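Side-chain contacts in berberine bridge enzyme-like 28 (Arabidopsis thaliana, PDB 5D79), which is a secreted, FAD-dependent oxidoreductase of the berberine bridge enzyme-like family, involved in adaptation to salt stress: residues A[62-67]-A[129-134]; A[105-110]-A[116-121]. All coordinates share one frame; numbering follows the deposited sequence.

Contact 1 of 2, residues A[62-67]-A[129-134]; sequences DSSIQN and DLRNLR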
# COMPACT_ATOMS: atom_id res chain seq x y z
N ASP A 62 -3.27 19.14 6.15
CA ASP A 62 -2.67 18.39 7.24
C ASP A 62 -3.46 17.13 7.55
O ASP A 62 -2.91 16.15 8.03
CB ASP A 62 -2.56 19.26 8.50
CG ASP A 62 -1.14 19.39 9.01
OD1 ASP A 62 -0.58 18.38 9.50
OD2 ASP A 62 -0.59 20.51 8.95
N SER A 63 -4.76 17.17 7.27
CA SER A 63 -5.70 16.16 7.78
C SER A 63 -5.40 14.71 7.36
O SER A 63 -5.47 13.80 8.19
CB SER A 63 -7.13 16.51 7.36
OG SER A 63 -7.15 17.36 6.23
N SER A 64 -5.07 14.49 6.10
CA SER A 64 -4.75 13.14 5.66
C SER A 64 -3.27 12.95 5.36
O SER A 64 -2.94 12.21 4.44
CB SER A 64 -5.58 12.76 4.42
OG SER A 64 -5.98 13.89 3.67
N ILE A 65 -2.39 13.60 6.13
CA ILE A 65 -0.96 13.27 6.05
C ILE A 65 -0.68 12.13 7.02
O ILE A 65 -0.67 12.32 8.24
CB ILE A 65 -0.04 14.48 6.36
CG1 ILE A 65 -0.10 15.50 5.22
CG2 ILE A 65 1.39 14.01 6.54
CD1 ILE A 65 0.79 16.73 5.41
N GLN A 66 -0.48 10.94 6.47
CA GLN A 66 -0.32 9.74 7.27
C GLN A 66 1.14 9.31 7.38
O GLN A 66 1.46 8.18 7.77
CB GLN A 66 -1.18 8.62 6.69
CG GLN A 66 -2.68 8.91 6.72
CD GLN A 66 -3.29 8.89 8.13
OE1 GLN A 66 -2.59 8.89 9.14
NE2 GLN A 66 -4.62 8.87 8.18
N ASN A 67 2.02 10.24 7.02
CA ASN A 67 3.42 10.21 7.43
C ASN A 67 3.82 11.63 7.86
O ASN A 67 4.26 12.45 7.04
CB ASN A 67 4.32 9.68 6.31
CG ASN A 67 5.65 9.15 6.82
OD1 ASN A 67 6.07 9.46 7.95
ND2 ASN A 67 6.33 8.35 6.00
N ASP A 129 -7.61 16.41 -3.66
CA ASP A 129 -7.94 15.58 -2.50
C ASP A 129 -9.31 14.94 -2.72
O ASP A 129 -10.31 15.65 -2.90
CB ASP A 129 -7.91 16.43 -1.22
CG ASP A 129 -7.98 15.59 0.07
OD1 ASP A 129 -8.86 14.71 0.20
OD2 ASP A 129 -7.16 15.85 0.98
N LEU A 130 -9.36 13.61 -2.69
CA LEU A 130 -10.56 12.86 -3.06
C LEU A 130 -11.46 12.52 -1.89
O LEU A 130 -12.36 11.70 -2.01
CB LEU A 130 -10.17 11.57 -3.77
CG LEU A 130 -9.41 11.78 -5.08
CD1 LEU A 130 -8.88 10.47 -5.60
CD2 LEU A 130 -10.32 12.42 -6.10
N ARG A 131 -11.22 13.18 -0.76
CA ARG A 131 -11.92 12.88 0.48
C ARG A 131 -13.45 12.91 0.38
O ARG A 131 -14.13 12.24 1.16
CB ARG A 131 -11.48 13.87 1.56
CG ARG A 131 -11.94 15.30 1.34
CD ARG A 131 -11.35 16.16 2.43
NE ARG A 131 -9.98 15.76 2.66
CZ ARG A 131 -9.18 16.29 3.59
NH1 ARG A 131 -9.63 17.25 4.38
NH2 ARG A 131 -7.94 15.84 3.72
N ASN A 132 -14.00 13.67 -0.56
CA ASN A 132 -15.45 13.82 -0.69
C ASN A 132 -16.09 12.75 -1.56
O ASN A 132 -17.31 12.55 -1.51
CB ASN A 132 -15.80 15.20 -1.24
CG ASN A 132 -15.56 16.31 -0.24
OD1 ASN A 132 -15.55 16.07 0.97
ND2 ASN A 132 -15.37 17.53 -0.74
N LEU A 133 -15.28 12.07 -2.37
CA LEU A 133 -15.77 11.01 -3.25
C LEU A 133 -15.38 9.65 -2.70
O LEU A 133 -14.40 9.04 -3.13
CB LEU A 133 -15.23 11.20 -4.67
CG LEU A 133 -15.63 12.48 -5.40
CD1 LEU A 133 -15.00 12.56 -6.78
CD2 LEU A 133 -17.15 12.57 -5.48
N ARG A 134 -16.17 9.16 -1.75
CA ARG A 134 -15.86 7.91 -1.07
C ARG A 134 -17.09 7.01 -0.96
O ARG A 134 -17.19 6.18 -0.05
CB ARG A 134 -15.29 8.19 0.33
CG ARG A 134 -16.17 9.02 1.22
CD ARG A 134 -15.50 9.22 2.56
NE ARG A 134 -15.72 10.57 3.08
CZ ARG A 134 -15.43 10.95 4.32
NH1 ARG A 134 -15.66 12.20 4.69
NH2 ARG A 134 -14.93 10.08 5.18
O HOH W 1 -7.77 13.00 1.65

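Contact 2 of 2, residues A[105-110]-A[116-121]; sequences RTRSAG and LSYIAY. With FAD (flavin-adenine dinucleotide), chain E.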
# COMPACT_ATOMS: atom_id res chain seq x y z
N ARG A 105 -1.14 16.93 -7.91
CA ARG A 105 -0.95 15.65 -7.25
C ARG A 105 -2.30 15.17 -6.74
O ARG A 105 -3.09 15.98 -6.28
CB ARG A 105 0.05 15.76 -6.11
CG ARG A 105 1.47 16.02 -6.56
CD ARG A 105 2.02 14.87 -7.39
NE ARG A 105 3.29 15.24 -8.02
CZ ARG A 105 4.49 14.96 -7.52
NH1 ARG A 105 4.59 14.28 -6.38
NH2 ARG A 105 5.58 15.34 -8.16
N THR A 106 -2.56 13.87 -6.82
CA THR A 106 -3.85 13.33 -6.39
C THR A 106 -3.76 12.57 -5.07
O THR A 106 -2.99 11.62 -4.94
CB THR A 106 -4.43 12.39 -7.45
OG1 THR A 106 -4.73 13.13 -8.63
CG2 THR A 106 -5.70 11.74 -6.93
N ARG A 107 -4.55 12.99 -4.09
CA ARG A 107 -4.55 12.32 -2.80
C ARG A 107 -5.87 11.62 -2.51
O ARG A 107 -6.93 12.21 -2.66
CB ARG A 107 -4.23 13.31 -1.67
CG ARG A 107 -4.11 12.65 -0.32
CD ARG A 107 -3.41 13.51 0.70
NE ARG A 107 -4.24 14.63 1.12
CZ ARG A 107 -3.84 15.58 1.95
NH1 ARG A 107 -2.61 15.55 2.44
NH2 ARG A 107 -4.68 16.56 2.29
N SER A 108 -5.79 10.35 -2.09
CA SER A 108 -6.96 9.65 -1.57
C SER A 108 -6.99 9.72 -0.04
O SER A 108 -7.75 10.50 0.52
CB SER A 108 -6.99 8.19 -2.02
OG SER A 108 -7.13 8.10 -3.43
N ALA A 109 -6.17 8.93 0.63
CA ALA A 109 -6.16 8.96 2.08
C ALA A 109 -4.76 9.20 2.61
O ALA A 109 -4.54 9.22 3.81
CB ALA A 109 -6.73 7.68 2.67
N GLY A 110 -3.80 9.37 1.69
CA GLY A 110 -2.51 9.95 2.03
C GLY A 110 -1.49 9.10 2.75
O GLY A 110 -0.67 9.62 3.52
N LEU A 116 4.17 11.68 -1.68
CA LEU A 116 4.14 12.22 -3.05
C LEU A 116 2.75 12.53 -3.57
O LEU A 116 2.61 12.98 -4.71
CB LEU A 116 4.80 11.24 -4.02
CG LEU A 116 6.30 11.04 -3.85
CD1 LEU A 116 6.85 10.30 -5.06
CD2 LEU A 116 7.01 12.37 -3.65
N SER A 117 1.73 12.30 -2.74
CA SER A 117 0.34 12.65 -3.08
C SER A 117 -0.01 14.08 -2.66
O SER A 117 -1.00 14.66 -3.13
CB SER A 117 -0.62 11.66 -2.43
OG SER A 117 -0.36 11.54 -1.04
N TYR A 118 0.80 14.65 -1.78
CA TYR A 118 0.59 16.02 -1.33
C TYR A 118 1.90 16.79 -1.32
O TYR A 118 1.96 17.91 -0.84
CB TYR A 118 -0.05 16.04 0.07
CG TYR A 118 0.70 15.24 1.09
CD1 TYR A 118 0.47 13.88 1.24
CD2 TYR A 118 1.65 15.83 1.92
CE1 TYR A 118 1.16 13.12 2.17
CE2 TYR A 118 2.36 15.09 2.85
CZ TYR A 118 2.11 13.73 2.97
OH TYR A 118 2.79 12.98 3.90
N ILE A 119 2.95 16.19 -1.87
CA ILE A 119 4.22 16.89 -2.09
C ILE A 119 4.73 16.72 -3.51
O ILE A 119 4.83 15.60 -4.01
CB ILE A 119 5.35 16.39 -1.17
CG1 ILE A 119 4.91 16.32 0.29
CG2 ILE A 119 6.60 17.26 -1.34
CD1 ILE A 119 5.96 15.72 1.19
N ALA A 120 5.05 17.84 -4.15
CA ALA A 120 5.83 17.83 -5.39
C ALA A 120 7.11 18.62 -5.13
O ALA A 120 7.08 19.65 -4.46
CB ALA A 120 5.04 18.43 -6.55
N TYR A 121 8.23 18.13 -5.66
CA TYR A 121 9.49 18.81 -5.42
C TYR A 121 9.95 19.66 -6.61
O TYR A 121 9.77 19.28 -7.76
CB TYR A 121 10.57 17.79 -5.05
CG TYR A 121 10.34 17.15 -3.69
CD1 TYR A 121 10.60 17.84 -2.52
CD2 TYR A 121 9.85 15.85 -3.59
CE1 TYR A 121 10.39 17.26 -1.29
CE2 TYR A 121 9.64 15.26 -2.36
CZ TYR A 121 9.92 15.97 -1.21
OH TYR A 121 9.71 15.41 0.03
PA FAD E . -2.11 8.37 -1.13
O1A FAD E . -0.92 9.13 -0.59
O2A FAD E . -3.38 9.18 -1.11
O5B FAD E . -1.77 7.82 -2.62
C5B FAD E . -0.53 7.19 -2.90
C4B FAD E . -0.16 7.25 -4.39
O4B FAD E . -1.28 6.88 -5.17
C3B FAD E . 0.24 8.67 -4.80
O3B FAD E . 1.27 8.65 -5.76
C2B FAD E . -1.05 9.22 -5.38
O2B FAD E . -0.82 10.23 -6.35
C1B FAD E . -1.74 7.98 -5.94
N9A FAD E . -3.22 8.03 -5.93
C8A FAD E . -4.07 8.06 -4.85
N7A FAD E . -5.35 8.09 -5.32
C5A FAD E . -5.32 8.08 -6.67
C6A FAD E . -6.31 8.10 -7.65
N6A FAD E . -7.59 7.90 -7.34
N1A FAD E . -5.95 8.09 -8.99
C2A FAD E . -4.63 8.04 -9.35
N3A FAD E . -3.65 8.02 -8.37
C4A FAD E . -3.99 8.04 -7.06
N1 FAD E . 0.23 -1.57 1.58
C2 FAD E . 0.04 -2.94 1.45
O2 FAD E . -0.30 -3.42 0.36
N3 FAD E . 0.20 -3.76 2.55
C4 FAD E . 0.57 -3.24 3.79
O4 FAD E . 0.59 -3.98 4.77
C4X FAD E . 0.74 -1.86 3.92
N5 FAD E . 0.97 -1.28 5.16
C5X FAD E . 0.83 0.09 5.31
C6 FAD E . 0.80 0.67 6.58
C7 FAD E . 0.67 2.06 6.72
C7M FAD E . 0.65 2.68 8.08
C8 FAD E . 0.51 2.86 5.59
C8M FAD E . 0.39 4.35 5.70
C9 FAD E . 0.54 2.28 4.32
C9A FAD E . 0.75 0.90 4.18
N10 FAD E . 0.81 0.32 2.93
C10 FAD E . 0.54 -1.03 2.81
C1' FAD E . 1.09 1.15 1.71
C2' FAD E . -0.16 1.69 1.05
O2' FAD E . -0.89 0.62 0.50
C3' FAD E . 0.29 2.67 -0.04
O3' FAD E . 0.91 3.77 0.59
C4' FAD E . -0.87 3.20 -0.84
O4' FAD E . -0.42 3.64 -2.09
C5' FAD E . -1.45 4.41 -0.14
O5' FAD E . -2.72 4.69 -0.69
P FAD E . -3.48 5.99 -0.16
O1P FAD E . -4.66 6.29 -1.05
O2P FAD E . -3.92 5.82 1.27
O3P FAD E . -2.26 7.05 -0.22
O HOH W 2 2.28 10.27 3.65

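Contact 1 of 2, residues A[62-67]-A[129-134]
In the FAD-binding domain, the C-terminal end of helix 58-63 meets the Asx turn that begins at Asp129, at the end of strand 125-129, and Arg131 links Ser63 and Ser64 to Asp129. Its guanidinium grips the hydroxyl of Ser63 end-on, with two nitrogens converging on one atom: NH2 donates to Ser63 OG at 3.0 Å and NH1 to the same oxygen at 3.1 Å, which lies in the guanidinium plane. Ser63 OG is also hydrogen-bonded to Ser59 O, one turn back in the helix. Ser64 OG takes a second, weak bond from Arg131 NH2, bent to 121°.

The arginine is anchored from behind by its own turn. Asp129 OD1 accepts from the backbone N of Arg131, nearly in line with the C-O bond, and from Arg131 NE at 2.9 Å, this time from above the carboxylate plane. The bend at chi3 (41°) folds the chain back over the aspartate, and NH2 completes the salt bridge to Asp129 OD2 at 2.8 Å. Water 1 accepts from Ser64 OG and donates to Asp129 OD1, a second route between the segments.

All three guanidinium nitrogens thus have acceptors, which fixes the rotation of the group. Asp129 OD2 takes salt bridges from both Arg131 and Arg107, and these two positive charges would probably keep the carboxylate ionised.

Contact 2 of 2, residues A[105-110]-A[116-121]
The backbones of 105-110 and 116-121 come closest at Arg107 and Ser117, whose CA atoms are 4.9 Å apart, where the chain leaves edge strand 103-107 and doubles back after the loop 108-110, which binds the FAD phosphates in this PCMH-type domain. Arg105 ties the two arms together. With its chain bent at chi2, it passes alongside the carbonyl of Leu116, and NH1 donates to Leu116 O at 2.9 Å, almost straight (160°) and in the guanidinium plane. Ala120 CB covers one face of the group, 3.5 Å from NH2, which also forms a salt bridge with Glu523. A leucine here would probably leave Leu116 O without its donor and Glu523 without this cationic mate. Nearer the backbone, Arg105 CB presses to 3.3 Å from Ser117 O, a buried carbonyl that has no polar partner in the model.

Arg107 sends its chain past Tyr118: NH1 lies 3.5 Å from Tyr118 CB, with guanidinium and ring planes 49° apart, while NH2 is held by Asp129. At the far end of the ring, Tyr118 OH donates to water 2, which in turn donates to Gly110 O.

The pyrophosphate is held by both arms. Ser108 N and Gly110 N donate to FAD O2A, and Ser108 OG donates to N7A of the adenine. From the other arm, chi1 of 52° places the hydroxyl of Ser117 between its backbone N and carbonyl carbon, and OG donates to FAD O1A at 2.5 Å.

How the contacts relate
Contacts 1 and 2 lie with their centres about 9 Å apart and are joined by one side chain, Arg107 of contact 2, which reaches the polar cluster of contact 1. Its NH2 forms a salt bridge with Asp129 OD2 at 2.9 Å, and its NE packs 3.2 Å from Ser64 OG. Leu130 N lies 2.8 Å from Arg107 O, a probable hydrogen bond just past the end of strand 125-129, to the last residue of strand 103-107. Contact 2 binds the FAD pyrophosphate directly. In contact 1 Leu130 itself touches FAD, whereas Ser63, Ser64, Asp129 and Arg131 form a second shell, the Ser64 side chain about 8 Å from that of His111, the FAD-attachment histidine, whose bond to the cofactor is absent in this structure.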